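Local structure of 2,3-dihydroxybenzoate-AMP ligase (Mycobacterium smegmatis, 5KEI) at residues Leu323-Gly329 and Thr346-Val352; Asn361-Asp367 and Gly448-Val452; Ala338-Arg342 and Pro369-Glu373; Asp247-Ala252 and Ala274-Thr279; Pro282-Phe288 and Leu308-Cys313. The protein belongs to the ANL superfamily of AMP-binding enzymes, pairing a large AMP-binding region with a smaller C-terminal domain. All blocks are in the same frame, centred on the assembly; numbering follows the deposited sequence.

Contact 1: Leu323-Gly329 and Thr346-Val352; sequences LRLLQVG and TPGLQQV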
# COMPACT_ATOMS: atom_id res chain seq x y z
N LEU A 323 10.81 0.70 -25.21
CA LEU A 323 9.71 0.90 -24.28
C LEU A 323 8.34 0.74 -24.99
O LEU A 323 8.17 1.16 -26.13
CB LEU A 323 9.84 2.28 -23.61
CG LEU A 323 9.05 2.58 -22.33
CD1 LEU A 323 9.55 1.77 -21.15
CD2 LEU A 323 9.10 4.06 -22.01
N ARG A 324 7.40 0.10 -24.33
CA ARG A 324 6.11 -0.20 -24.92
C ARG A 324 4.98 0.01 -23.93
O ARG A 324 3.82 0.17 -24.32
CB ARG A 324 6.06 -1.63 -25.43
CG ARG A 324 6.07 -2.66 -24.32
CD ARG A 324 5.01 -3.70 -24.58
NE ARG A 324 4.95 -4.74 -23.55
CZ ARG A 324 3.84 -5.08 -22.89
NH1 ARG A 324 2.70 -4.44 -23.13
NH2 ARG A 324 3.88 -6.06 -22.00
N LEU A 325 5.33 -0.00 -22.65
CA LEU A 325 4.36 0.20 -21.59
C LEU A 325 4.94 1.14 -20.54
O LEU A 325 5.87 0.78 -19.82
CB LEU A 325 3.95 -1.13 -20.94
CG LEU A 325 2.99 -1.04 -19.73
CD1 LEU A 325 1.62 -0.54 -20.12
CD2 LEU A 325 2.87 -2.37 -19.04
N LEU A 326 4.39 2.34 -20.49
CA LEU A 326 4.66 3.28 -19.41
C LEU A 326 3.41 3.45 -18.56
O LEU A 326 2.45 4.10 -18.97
CB LEU A 326 5.11 4.63 -19.96
CG LEU A 326 5.36 5.71 -18.91
CD1 LEU A 326 6.41 5.22 -17.96
CD2 LEU A 326 5.82 6.97 -19.57
N GLN A 327 3.41 2.83 -17.39
CA GLN A 327 2.33 3.00 -16.44
C GLN A 327 2.55 4.30 -15.68
O GLN A 327 3.69 4.64 -15.34
CB GLN A 327 2.24 1.85 -15.43
CG GLN A 327 2.17 0.45 -15.98
CD GLN A 327 2.17 -0.60 -14.85
OE1 GLN A 327 3.18 -0.78 -14.15
NE2 GLN A 327 1.03 -1.25 -14.64
N VAL A 328 1.46 5.01 -15.39
CA VAL A 328 1.53 6.19 -14.54
C VAL A 328 0.41 6.15 -13.51
O VAL A 328 -0.77 5.98 -13.84
CB VAL A 328 1.46 7.47 -15.37
CG1 VAL A 328 1.49 8.71 -14.45
CG2 VAL A 328 2.62 7.50 -16.36
N GLY A 329 0.79 6.24 -12.24
CA GLY A 329 -0.15 6.14 -11.14
C GLY A 329 0.40 6.87 -9.94
O GLY A 329 1.43 7.51 -10.03
N THR A 346 6.20 7.65 -25.25
CA THR A 346 5.65 6.41 -25.80
C THR A 346 4.12 6.51 -25.84
O THR A 346 3.50 6.97 -24.87
CB THR A 346 6.06 5.14 -24.98
OG1 THR A 346 5.36 3.99 -25.49
CG2 THR A 346 5.73 5.29 -23.48
N PRO A 347 3.50 6.08 -26.96
CA PRO A 347 2.04 6.07 -27.02
C PRO A 347 1.48 5.03 -26.04
O PRO A 347 0.29 5.07 -25.71
CB PRO A 347 1.75 5.67 -28.47
CG PRO A 347 2.96 4.94 -28.91
CD PRO A 347 4.12 5.55 -28.19
N GLY A 348 2.36 4.13 -25.60
CA GLY A 348 1.99 3.01 -24.75
C GLY A 348 1.80 3.38 -23.29
O GLY A 348 2.23 2.66 -22.40
N LEU A 349 1.16 4.52 -23.06
CA LEU A 349 0.80 4.98 -21.73
C LEU A 349 -0.29 4.09 -21.18
O LEU A 349 -1.21 3.69 -21.91
CB LEU A 349 0.33 6.44 -21.77
CG LEU A 349 -0.51 6.98 -20.61
CD1 LEU A 349 0.35 7.16 -19.36
CD2 LEU A 349 -1.25 8.28 -20.99
N GLN A 350 -0.19 3.77 -19.90
CA GLN A 350 -1.31 3.15 -19.20
C GLN A 350 -1.55 3.91 -17.92
O GLN A 350 -0.61 4.13 -17.15
CB GLN A 350 -1.03 1.69 -18.90
CG GLN A 350 -2.16 0.99 -18.18
CD GLN A 350 -1.75 -0.38 -17.75
OE1 GLN A 350 -0.77 -0.53 -17.01
NE2 GLN A 350 -2.46 -1.40 -18.22
N GLN A 351 -2.78 4.35 -17.70
CA GLN A 351 -3.09 5.02 -16.44
C GLN A 351 -3.51 3.97 -15.42
O GLN A 351 -4.26 3.02 -15.73
CB GLN A 351 -4.17 6.10 -16.62
CG GLN A 351 -3.69 7.30 -17.46
CD GLN A 351 -4.33 8.64 -17.07
OE1 GLN A 351 -4.54 8.93 -15.90
NE2 GLN A 351 -4.64 9.46 -18.08
N VAL A 352 -2.99 4.13 -14.21
CA VAL A 352 -3.30 3.22 -13.13
C VAL A 352 -3.77 3.99 -11.90
O VAL A 352 -3.05 4.81 -11.37
CB VAL A 352 -2.07 2.37 -12.74
CG1 VAL A 352 -2.47 1.32 -11.69
CG2 VAL A 352 -1.46 1.74 -13.98
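Gln350 carries CG anti to its backbone N, and Gln327 carries CG beside its own backbone N (chi1 -53°). Both chains run extended beyond CG, and these torsions lay the two glutamines side by side, pointing the same way from one face of the sheet. Gln327 NE2 donates to Gln350 OE1 at 3.1 Å. The acceptor lies in the amide plane of Gln327, and the two amide planes are turned 43° apart. Each amide has a second tie: Gln327 NE2 also donates to Cys263 O, and Gln350 NE2 to Thr363 O. CD1 of Leu325 rests on Gln350 CB at 3.7 Å. On the face of Leu326 and Val328, Val328 CG2 packs on Leu349 CD1 at 3.8 Å. Thr346 CG2 reaches Leu326 CB at 3.6 Å, while Thr346 OG1 accepts from Gly348 N at 3.0 Å in an ST turn. The strands are parallel, their short axes 26° apart. Four backbone bonds join them, from Leu326 N to Gly348 O (2.9 Å) through to Val352 N to Val328 O (2.9 Å). This is a beta-alpha-beta unit with helix 335-344 as its crossover. Ala338, Val341 and Arg342 of that helix cover the Leu326 and Leu349 face. Strand 298-301 flanks 325-328, and strand 360-362 flanks 349-354 on the far side.

Contact 2: Asn361-Asp367 and Gly448-Val452; sequences NYTRIGD and GYLEV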
# COMPACT_ATOMS: atom_id res chain seq x y z
N ASN A 361 -7.43 0.01 -10.79
CA ASN A 361 -8.05 0.44 -12.04
C ASN A 361 -6.97 0.70 -13.07
O ASN A 361 -6.04 1.47 -12.82
CB ASN A 361 -8.90 1.70 -11.85
CG ASN A 361 -10.01 1.49 -10.85
OD1 ASN A 361 -11.04 0.91 -11.18
ND2 ASN A 361 -9.80 1.95 -9.62
N TYR A 362 -7.07 0.02 -14.21
CA TYR A 362 -6.13 0.16 -15.31
C TYR A 362 -6.86 0.55 -16.58
O TYR A 362 -7.99 0.11 -16.80
CB TYR A 362 -5.39 -1.14 -15.64
CG TYR A 362 -4.52 -1.76 -14.59
CD1 TYR A 362 -3.17 -1.47 -14.52
CD2 TYR A 362 -5.04 -2.70 -13.72
CE1 TYR A 362 -2.36 -2.08 -13.58
CE2 TYR A 362 -4.25 -3.29 -12.78
CZ TYR A 362 -2.91 -2.99 -12.72
OH TYR A 362 -2.13 -3.61 -11.78
N THR A 363 -6.19 1.31 -17.43
CA THR A 363 -6.58 1.34 -18.83
C THR A 363 -6.05 0.05 -19.46
O THR A 363 -5.03 -0.50 -19.02
CB THR A 363 -6.03 2.59 -19.55
OG1 THR A 363 -4.65 2.80 -19.21
CG2 THR A 363 -6.83 3.81 -19.15
N ARG A 364 -6.74 -0.46 -20.46
CA ARG A 364 -6.30 -1.69 -21.11
C ARG A 364 -5.31 -1.38 -22.25
O ARG A 364 -5.22 -0.23 -22.72
CB ARG A 364 -7.50 -2.50 -21.61
CG ARG A 364 -8.58 -2.80 -20.53
CD ARG A 364 -7.97 -3.15 -19.17
NE ARG A 364 -8.79 -4.07 -18.36
CZ ARG A 364 -9.42 -3.74 -17.24
NH1 ARG A 364 -9.35 -2.50 -16.77
NH2 ARG A 364 -10.12 -4.65 -16.57
N ILE A 365 -4.55 -2.38 -22.67
CA ILE A 365 -3.42 -2.17 -23.57
C ILE A 365 -3.82 -1.64 -24.96
O ILE A 365 -3.16 -0.74 -25.50
CB ILE A 365 -2.60 -3.45 -23.75
CG1 ILE A 365 -1.91 -3.81 -22.43
CG2 ILE A 365 -1.55 -3.28 -24.84
CD1 ILE A 365 -1.07 -2.71 -21.88
N GLY A 366 -4.91 -2.13 -25.53
CA GLY A 366 -5.31 -1.57 -26.81
C GLY A 366 -6.15 -0.30 -26.81
O GLY A 366 -6.57 0.15 -27.88
N ASP A 367 -6.41 0.28 -25.64
CA ASP A 367 -7.42 1.34 -25.51
C ASP A 367 -7.15 2.60 -26.31
O ASP A 367 -6.00 3.03 -26.42
CB ASP A 367 -7.59 1.73 -24.04
CG ASP A 367 -8.52 0.82 -23.33
OD1 ASP A 367 -9.16 0.02 -24.05
OD2 ASP A 367 -8.63 0.90 -22.09
N GLY A 448 -17.79 3.56 -19.00
CA GLY A 448 -17.25 2.41 -18.29
C GLY A 448 -16.01 2.75 -17.48
O GLY A 448 -15.61 2.00 -16.58
N TYR A 449 -15.40 3.89 -17.78
CA TYR A 449 -14.14 4.26 -17.16
C TYR A 449 -14.34 5.25 -16.01
O TYR A 449 -15.34 5.96 -15.93
CB TYR A 449 -13.17 4.79 -18.22
CG TYR A 449 -12.62 3.66 -19.06
CD1 TYR A 449 -11.40 3.07 -18.75
CD2 TYR A 449 -13.34 3.15 -20.15
CE1 TYR A 449 -10.90 2.00 -19.50
CE2 TYR A 449 -12.86 2.08 -20.91
CZ TYR A 449 -11.63 1.50 -20.57
OH TYR A 449 -11.13 0.44 -21.32
N LEU A 450 -13.36 5.25 -15.12
CA LEU A 450 -13.34 6.13 -13.96
C LEU A 450 -12.60 7.43 -14.21
O LEU A 450 -11.64 7.47 -14.98
CB LEU A 450 -12.68 5.41 -12.78
CG LEU A 450 -13.51 4.34 -12.09
CD1 LEU A 450 -12.75 3.80 -10.88
CD2 LEU A 450 -14.85 4.92 -11.69
N GLU A 451 -13.04 8.51 -13.56
CA GLU A 451 -12.20 9.70 -13.42
C GLU A 451 -12.10 10.14 -11.96
O GLU A 451 -13.11 10.29 -11.29
CB GLU A 451 -12.72 10.86 -14.25
CG GLU A 451 -11.90 12.12 -14.02
CD GLU A 451 -12.39 13.31 -14.81
OE1 GLU A 451 -13.62 13.40 -15.04
OE2 GLU A 451 -11.55 14.14 -15.21
N VAL A 452 -10.87 10.34 -11.49
CA VAL A 452 -10.61 10.78 -10.12
C VAL A 452 -10.63 12.30 -10.08
O VAL A 452 -9.88 12.96 -10.80
CB VAL A 452 -9.25 10.28 -9.58
CG1 VAL A 452 -8.98 10.86 -8.22
CG2 VAL A 452 -9.20 8.74 -9.52
O HOH W 1 -10.83 -1.98 -23.02
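Residues Asn361-Asp367 leave a strand and fold into a type I turn from Arg364 to Asp367, while Gly448-Val452 enters a strand of another sheet. The backbones stay apart, with Asn361 CA 8.0 Å from Leu450 CA, and side chains bridge the gap. Tyr449 OH meets Asp367 OD2 at 2.7 Å in a weak hydrogen bond. The two side chains come from opposite directions, and the carboxylate and ring planes stand 81° apart. A water joins the same groups, donating to Asp367 OD1 at 2.8 Å and lying 3.0 Å from Tyr449 OH. Asp367 OD2 also receives Arg364 N, from above the carboxylate plane, at 2.8 Å. This ties the carboxylate to its own turn. At the other end, the Leu450 and Asn361 side chains cross at about a right angle, with Leu450 CD1 against the amide, 3.4 Å from Asn361 OD1; Asn361 ND2 donates to Phe353 O. The contact joins the edge of the four-stranded antiparallel sheet, strand 450-455, to strand 360-362 of the nine-stranded sheet. Val371 of helix 369-374 packs against both Thr363 and Tyr449.

Contact 3: Ala338-Arg342 and Pro369-Glu373; sequences AALVR and PEVLE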
# COMPACT_ATOMS: atom_id res chain seq x y z
N ALA A 338 -0.72 13.86 -19.87
CA ALA A 338 -0.86 12.59 -20.58
C ALA A 338 -0.50 12.78 -22.04
O ALA A 338 0.20 11.94 -22.62
CB ALA A 338 -2.26 12.04 -20.46
N ALA A 339 -0.96 13.89 -22.60
CA ALA A 339 -0.68 14.21 -24.00
C ALA A 339 0.81 14.30 -24.22
O ALA A 339 1.35 13.68 -25.16
CB ALA A 339 -1.35 15.54 -24.42
N LEU A 340 1.48 15.07 -23.36
CA LEU A 340 2.93 15.26 -23.44
C LEU A 340 3.65 13.93 -23.38
O LEU A 340 4.53 13.63 -24.19
CB LEU A 340 3.43 16.15 -22.32
CG LEU A 340 4.94 16.41 -22.30
CD1 LEU A 340 5.33 17.22 -23.52
CD2 LEU A 340 5.32 17.15 -21.04
N VAL A 341 3.25 13.12 -22.41
CA VAL A 341 3.88 11.83 -22.20
C VAL A 341 3.79 10.93 -23.42
O VAL A 341 4.78 10.31 -23.81
CB VAL A 341 3.26 11.13 -20.99
CG1 VAL A 341 3.60 9.63 -21.00
CG2 VAL A 341 3.72 11.80 -19.72
N ARG A 342 2.63 10.83 -24.06
CA ARG A 342 2.60 9.91 -25.19
C ARG A 342 2.79 10.60 -26.53
O ARG A 342 2.42 10.09 -27.57
CB ARG A 342 1.33 9.05 -25.17
CG ARG A 342 0.03 9.75 -25.13
CD ARG A 342 -1.08 8.72 -24.90
NE ARG A 342 -1.08 7.66 -25.91
CZ ARG A 342 -1.49 7.82 -27.17
NH1 ARG A 342 -1.94 9.00 -27.61
NH2 ARG A 342 -1.45 6.79 -28.01
N PRO A 369 -6.74 6.45 -27.62
CA PRO A 369 -5.97 7.56 -27.02
C PRO A 369 -6.79 8.45 -26.08
O PRO A 369 -6.24 8.92 -25.08
CB PRO A 369 -5.50 8.35 -28.25
CG PRO A 369 -5.40 7.30 -29.34
CD PRO A 369 -6.58 6.39 -29.08
N GLU A 370 -8.07 8.68 -26.37
CA GLU A 370 -8.89 9.51 -25.50
C GLU A 370 -9.12 8.84 -24.15
O GLU A 370 -9.30 9.52 -23.13
CB GLU A 370 -10.24 9.86 -26.16
CG GLU A 370 -11.07 8.68 -26.65
CD GLU A 370 -10.73 8.24 -28.09
OE1 GLU A 370 -9.71 8.70 -28.65
OE2 GLU A 370 -11.51 7.42 -28.65
N VAL A 371 -9.09 7.51 -24.14
CA VAL A 371 -9.24 6.75 -22.91
C VAL A 371 -7.93 6.75 -22.10
O VAL A 371 -7.96 6.88 -20.87
CB VAL A 371 -9.71 5.32 -23.20
CG1 VAL A 371 -9.62 4.44 -21.94
CG2 VAL A 371 -11.14 5.36 -23.69
N LEU A 372 -6.80 6.63 -22.80
CA LEU A 372 -5.49 6.69 -22.16
C LEU A 372 -5.22 8.06 -21.53
O LEU A 372 -4.53 8.16 -20.51
CB LEU A 372 -4.38 6.39 -23.17
CG LEU A 372 -4.42 5.06 -23.93
CD1 LEU A 372 -3.21 4.93 -24.85
CD2 LEU A 372 -4.50 3.89 -22.96
N GLU A 373 -5.77 9.11 -22.12
CA GLU A 373 -5.40 10.46 -21.74
C GLU A 373 -6.43 11.11 -20.81
O GLU A 373 -6.09 12.04 -20.09
CB GLU A 373 -5.17 11.33 -22.99
CG GLU A 373 -3.90 10.94 -23.76
CD GLU A 373 -3.56 11.84 -24.96
OE1 GLU A 373 -4.29 12.82 -25.22
OE2 GLU A 373 -2.54 11.55 -25.64
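Helices 338-342 and 369-373 run at 117° to each other, with short axes 10.2 Å apart, and come nearest where Ala338 faces Glu373. Arg342 reaches across with CG between its backbone N and carbonyl carbon (chi1 55°) and the chain bent at chi3. The bend brings NH1 to Glu373 OE2 at 3.3 Å, a hydrogen-bonded salt bridge that is nearly straight at hydrogen. The carboxylate oxygen lies at the edge of the guanidinium, in its plane, but is itself approached from above the carboxylate plane. The same Glu373 OE2 rests 3.2 Å from Arg342 CG. Leu372 CD1 comes in at about a right angle to the arginine chain, 3.6 Å from Arg342 NE. Pro369 CA sits over one guanidinium face, offset toward its rim. The stronger polar partner of Arg342 is Pro347 O, which accepts from NE and helps fix the guanidinium. Where the two backbones come nearest, Ala338 CB packs 3.7 Å from Glu373 CA. This is plain interhelical packing with a salt bridge. It joins the crossover helix of a beta-alpha-beta unit, helix 335-344, to the short helix 369-374 that follows strand 360-362 of the mixed sheet.

Contact 4: Asp247-Ala252 and Ala274-Thr279; sequences DVYLVA and ATTVFT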
# COMPACT_ATOMS: atom_id res chain seq x y z
N ASP A 247 9.64 -9.32 -21.83
CA ASP A 247 9.59 -7.97 -21.28
C ASP A 247 10.72 -7.77 -20.26
O ASP A 247 11.17 -8.71 -19.61
CB ASP A 247 8.24 -7.68 -20.62
CG ASP A 247 7.15 -7.41 -21.63
OD1 ASP A 247 7.24 -6.37 -22.33
OD2 ASP A 247 6.20 -8.22 -21.71
N VAL A 248 11.17 -6.52 -20.15
CA VAL A 248 12.16 -6.11 -19.17
C VAL A 248 11.59 -4.93 -18.39
O VAL A 248 11.50 -3.82 -18.91
CB VAL A 248 13.50 -5.72 -19.85
CG1 VAL A 248 14.55 -5.39 -18.83
CG2 VAL A 248 13.98 -6.87 -20.77
N TYR A 249 11.17 -5.19 -17.15
CA TYR A 249 10.50 -4.16 -16.34
C TYR A 249 11.48 -3.40 -15.45
O TYR A 249 12.31 -3.99 -14.76
CB TYR A 249 9.39 -4.81 -15.49
CG TYR A 249 8.71 -3.89 -14.52
CD1 TYR A 249 7.70 -3.02 -14.93
CD2 TYR A 249 9.05 -3.90 -13.16
CE1 TYR A 249 7.06 -2.17 -14.02
CE2 TYR A 249 8.42 -3.04 -12.24
CZ TYR A 249 7.43 -2.18 -12.68
OH TYR A 249 6.81 -1.35 -11.79
N LEU A 250 11.41 -2.08 -15.48
CA LEU A 250 12.33 -1.25 -14.71
C LEU A 250 11.63 -0.75 -13.45
O LEU A 250 10.62 -0.06 -13.53
CB LEU A 250 12.84 -0.08 -15.54
CG LEU A 250 13.66 0.99 -14.82
CD1 LEU A 250 15.10 0.52 -14.60
CD2 LEU A 250 13.62 2.29 -15.61
N VAL A 251 12.17 -1.14 -12.30
CA VAL A 251 11.65 -0.70 -11.01
C VAL A 251 12.24 0.65 -10.69
O VAL A 251 13.37 0.76 -10.23
CB VAL A 251 12.00 -1.72 -9.90
CG1 VAL A 251 11.51 -1.22 -8.53
CG2 VAL A 251 11.39 -3.08 -10.25
N ALA A 252 11.46 1.70 -10.94
CA ALA A 252 11.94 3.06 -10.76
C ALA A 252 11.40 3.66 -9.45
O ALA A 252 12.05 4.51 -8.83
CB ALA A 252 11.54 3.92 -11.95
N ALA A 274 9.72 -12.87 -17.02
CA ALA A 274 10.34 -11.65 -17.54
C ALA A 274 11.50 -11.17 -16.67
O ALA A 274 11.66 -11.62 -15.53
CB ALA A 274 9.30 -10.54 -17.67
N THR A 275 12.30 -10.26 -17.20
CA THR A 275 13.42 -9.69 -16.44
C THR A 275 12.98 -8.43 -15.68
O THR A 275 12.22 -7.61 -16.20
CB THR A 275 14.61 -9.35 -17.37
OG1 THR A 275 14.95 -10.50 -18.16
CG2 THR A 275 15.83 -8.88 -16.57
N THR A 276 13.46 -8.28 -14.45
CA THR A 276 13.22 -7.07 -13.69
C THR A 276 14.55 -6.36 -13.40
O THR A 276 15.52 -6.98 -12.97
CB THR A 276 12.49 -7.38 -12.37
OG1 THR A 276 11.14 -7.78 -12.66
CG2 THR A 276 12.48 -6.17 -11.46
N VAL A 277 14.58 -5.05 -13.66
CA VAL A 277 15.76 -4.22 -13.43
C VAL A 277 15.52 -3.18 -12.35
O VAL A 277 14.65 -2.35 -12.49
CB VAL A 277 16.17 -3.46 -14.71
CG1 VAL A 277 17.33 -2.55 -14.39
CG2 VAL A 277 16.49 -4.43 -15.86
N PHE A 278 16.31 -3.23 -11.27
CA PHE A 278 16.23 -2.24 -10.19
C PHE A 278 17.13 -1.04 -10.47
O PHE A 278 18.23 -1.19 -11.01
CB PHE A 278 16.63 -2.87 -8.84
CG PHE A 278 15.70 -3.95 -8.37
CD1 PHE A 278 15.79 -5.23 -8.88
CD2 PHE A 278 14.74 -3.68 -7.41
CE1 PHE A 278 14.93 -6.21 -8.46
CE2 PHE A 278 13.88 -4.68 -6.98
CZ PHE A 278 13.98 -5.94 -7.50
N THR A 279 16.67 0.17 -10.11
CA THR A 279 17.52 1.35 -10.22
C THR A 279 17.36 2.26 -9.01
O THR A 279 16.28 2.38 -8.44
CB THR A 279 17.24 2.20 -11.50
OG1 THR A 279 18.08 3.37 -11.48
CG2 THR A 279 15.76 2.64 -11.61
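Val251 CG2 meets Thr276 CG2 at 3.5 Å on the face of the sheet that also carries Tyr249 and Phe278. The same valine methyl lies over one face of the Phe278 ring. Thr276 OG1 sits at the edge of the Tyr249 ring, near its plane. On the other face Val277 takes two partners. Its CG2 meets Val248 CG1 at 3.7 Å, and its CG1 meets Leu250 CD1 at 3.8 Å. Leu250 CD1 also touches Thr279 CG2 at 3.7 Å. Thr279 holds that methyl between its backbone N and carbonyl carbon, since OG1 is turned anti to the N (chi1 177°). The hydroxyl accepts from Asp281 N. The backbone ladder sets these pairs in register. Tyr249 N donates to Thr275 O at 2.8 Å. Tyr249 O receives Val277 N at 2.7 Å in an almost straight bond. At the far end Thr279 N to Val251 O is long and weak at 3.4 Å. Farther out, Asp247 OD1 pairs with Arg324 NE in a salt bridge, and its OD2 accepts from Thr244 N. Strand 298-301 lies beside 248-251, and strand 62-65 beside 275-278. Two parallel neighbours, 24° apart in axis direction, linked through helices 258-262 and 265-271 make a parallel beta-alpha-beta connection within the nine-stranded mixed sheet.

Contact 5: Pro282-Phe288 and Leu308-Cys313; sequences PSPEAAF and LWAQAC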
# COMPACT_ATOMS: atom_id res chain seq x y z
N PRO A 282 16.03 7.12 -10.78
CA PRO A 282 14.99 7.22 -11.80
C PRO A 282 14.98 8.61 -12.49
O PRO A 282 14.03 8.92 -13.22
CB PRO A 282 13.72 7.00 -11.00
CG PRO A 282 14.01 7.73 -9.75
CD PRO A 282 15.50 7.54 -9.47
N SER A 283 16.01 9.42 -12.27
CA SER A 283 16.17 10.66 -13.03
C SER A 283 16.43 10.36 -14.51
O SER A 283 17.01 9.32 -14.83
CB SER A 283 17.30 11.50 -12.44
OG SER A 283 18.51 10.78 -12.49
N PRO A 284 16.00 11.26 -15.42
CA PRO A 284 16.00 11.02 -16.87
C PRO A 284 17.30 10.45 -17.44
O PRO A 284 17.28 9.42 -18.13
CB PRO A 284 15.73 12.41 -17.44
CG PRO A 284 14.94 13.09 -16.41
CD PRO A 284 15.46 12.60 -15.09
N GLU A 285 18.42 11.10 -17.14
CA GLU A 285 19.72 10.72 -17.71
C GLU A 285 20.11 9.28 -17.33
O GLU A 285 20.51 8.49 -18.19
CB GLU A 285 20.81 11.69 -17.25
CG GLU A 285 22.12 11.57 -18.03
CD GLU A 285 23.05 12.77 -17.86
OE1 GLU A 285 23.05 13.40 -16.77
OE2 GLU A 285 23.77 13.11 -18.83
N ALA A 286 19.96 8.95 -16.05
CA ALA A 286 20.28 7.62 -15.55
C ALA A 286 19.27 6.58 -16.03
O ALA A 286 19.64 5.46 -16.39
CB ALA A 286 20.34 7.63 -14.03
N ALA A 287 17.99 6.95 -16.05
CA ALA A 287 16.96 6.00 -16.48
C ALA A 287 17.03 5.71 -17.98
O ALA A 287 16.99 4.55 -18.38
CB ALA A 287 15.58 6.51 -16.10
N PHE A 288 17.16 6.75 -18.81
CA PHE A 288 17.34 6.57 -20.26
C PHE A 288 18.55 5.68 -20.56
O PHE A 288 18.55 4.92 -21.53
CB PHE A 288 17.53 7.91 -20.98
CG PHE A 288 16.33 8.82 -20.92
CD1 PHE A 288 15.08 8.34 -20.55
CD2 PHE A 288 16.46 10.16 -21.25
CE1 PHE A 288 13.98 9.19 -20.50
CE2 PHE A 288 15.37 11.02 -21.20
CZ PHE A 288 14.12 10.53 -20.83
N LEU A 308 8.60 14.98 -16.13
CA LEU A 308 10.02 15.32 -16.16
C LEU A 308 10.77 14.53 -17.24
O LEU A 308 11.54 15.13 -17.99
CB LEU A 308 10.64 15.09 -14.77
CG LEU A 308 12.12 15.45 -14.60
CD1 LEU A 308 12.33 16.94 -14.73
CD2 LEU A 308 12.70 14.92 -13.28
N TRP A 309 10.54 13.22 -17.36
CA TRP A 309 11.19 12.41 -18.40
C TRP A 309 10.84 12.87 -19.80
O TRP A 309 11.68 12.84 -20.69
CB TRP A 309 10.79 10.93 -18.33
CG TRP A 309 11.39 10.12 -17.25
CD1 TRP A 309 11.95 10.57 -16.09
CD2 TRP A 309 11.47 8.69 -17.21
NE1 TRP A 309 12.38 9.51 -15.34
CE2 TRP A 309 12.09 8.35 -16.00
CE3 TRP A 309 11.07 7.68 -18.08
CZ2 TRP A 309 12.33 7.02 -15.63
CZ3 TRP A 309 11.31 6.37 -17.73
CH2 TRP A 309 11.94 6.05 -16.51
N ALA A 310 9.58 13.22 -19.99
CA ALA A 310 9.06 13.64 -21.29
C ALA A 310 9.77 14.91 -21.78
O ALA A 310 10.23 14.99 -22.91
CB ALA A 310 7.55 13.86 -21.21
N GLN A 311 9.86 15.91 -20.91
CA GLN A 311 10.53 17.14 -21.27
C GLN A 311 12.04 17.00 -21.13
O GLN A 311 12.76 17.98 -21.03
CB GLN A 311 10.00 18.31 -20.43
CG GLN A 311 10.30 18.22 -18.96
CD GLN A 311 9.54 19.25 -18.15
OE1 GLN A 311 8.44 19.67 -18.52
NE2 GLN A 311 10.13 19.66 -17.03
N ALA A 312 12.52 15.76 -21.13
CA ALA A 312 13.95 15.47 -21.13
C ALA A 312 14.33 14.99 -22.51
O ALA A 312 15.50 15.03 -22.89
CB ALA A 312 14.32 14.44 -20.09
N CYS A 313 13.33 14.53 -23.25
CA CYS A 313 13.51 14.09 -24.63
C CYS A 313 13.30 15.26 -25.60
O CYS A 313 12.25 15.91 -25.59
CB CYS A 313 12.55 12.94 -24.95
SG CYS A 313 13.09 11.33 -24.36
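Phe288 turns its ring edge toward the face of Trp309, a T-shaped pair between two helices of the alpha/beta fold of this AMP-binding enzyme. The planes stand at 76°, and the Phe288 centroid is 5.6 Å from that of the indole five-membered ring. Phe288 and Trp309 each place CG beside the backbone N (chi1 -65° and -75°), from where the two side chains slide past each other in opposite directions. Phe288 CE1 rides above the indole toward its rim, 4.1 Å from Trp309 CE3. Trp309 O lies at the edge of the Phe288 ring, in its plane, 3.4 Å from CZ. Other groups close in around the rings. Pro284 CG approaches Trp309 CD1 at 3.9 Å, and Ala287 CB lies by Trp309 CZ2. Ala312 CB touches both Pro284 CB, at 3.6 Å, and Phe288 CE2. Cys313 SG sits obliquely to the Phe288 ring, 4.4 Å from its centroid, a sulfur-aromatic contact. Leu308 CD2 meets the Pro284 ring at CD, the two side chains crossing at about a right angle. Trp309 also packs on Thr299 and Leu301 of strand 298-301. This places the indole between the helix layer and the sheet. The indole is fixed in rotation at its nitrogen: Trp309 NE1 donates to Pro282 O at 2.8 Å, with the oxygen in the ring plane.

Overall arrangement
From the N terminus, contact 4 comes first and closes the loop 247-279 through helices 258-262 and 265-271. Contact 5 follows in series, closing 282-313 around strand 298-301. The two touch where Ala252 meets Pro282. Contact 1 then closes the loop 323-352. Contact 3 crosses it: segment 338-342 lies inside that loop and 369-373 beyond it. Contact 2 opens after contact 1 has closed, crosses contact 3, and makes the longest closure, 361-452. Contacts 1 and 4 share the nine-stranded sheet and touch at one end of their strands. Contacts 3 and 5 pack helices beside it, and contact 2 ties it to the four-stranded sheet.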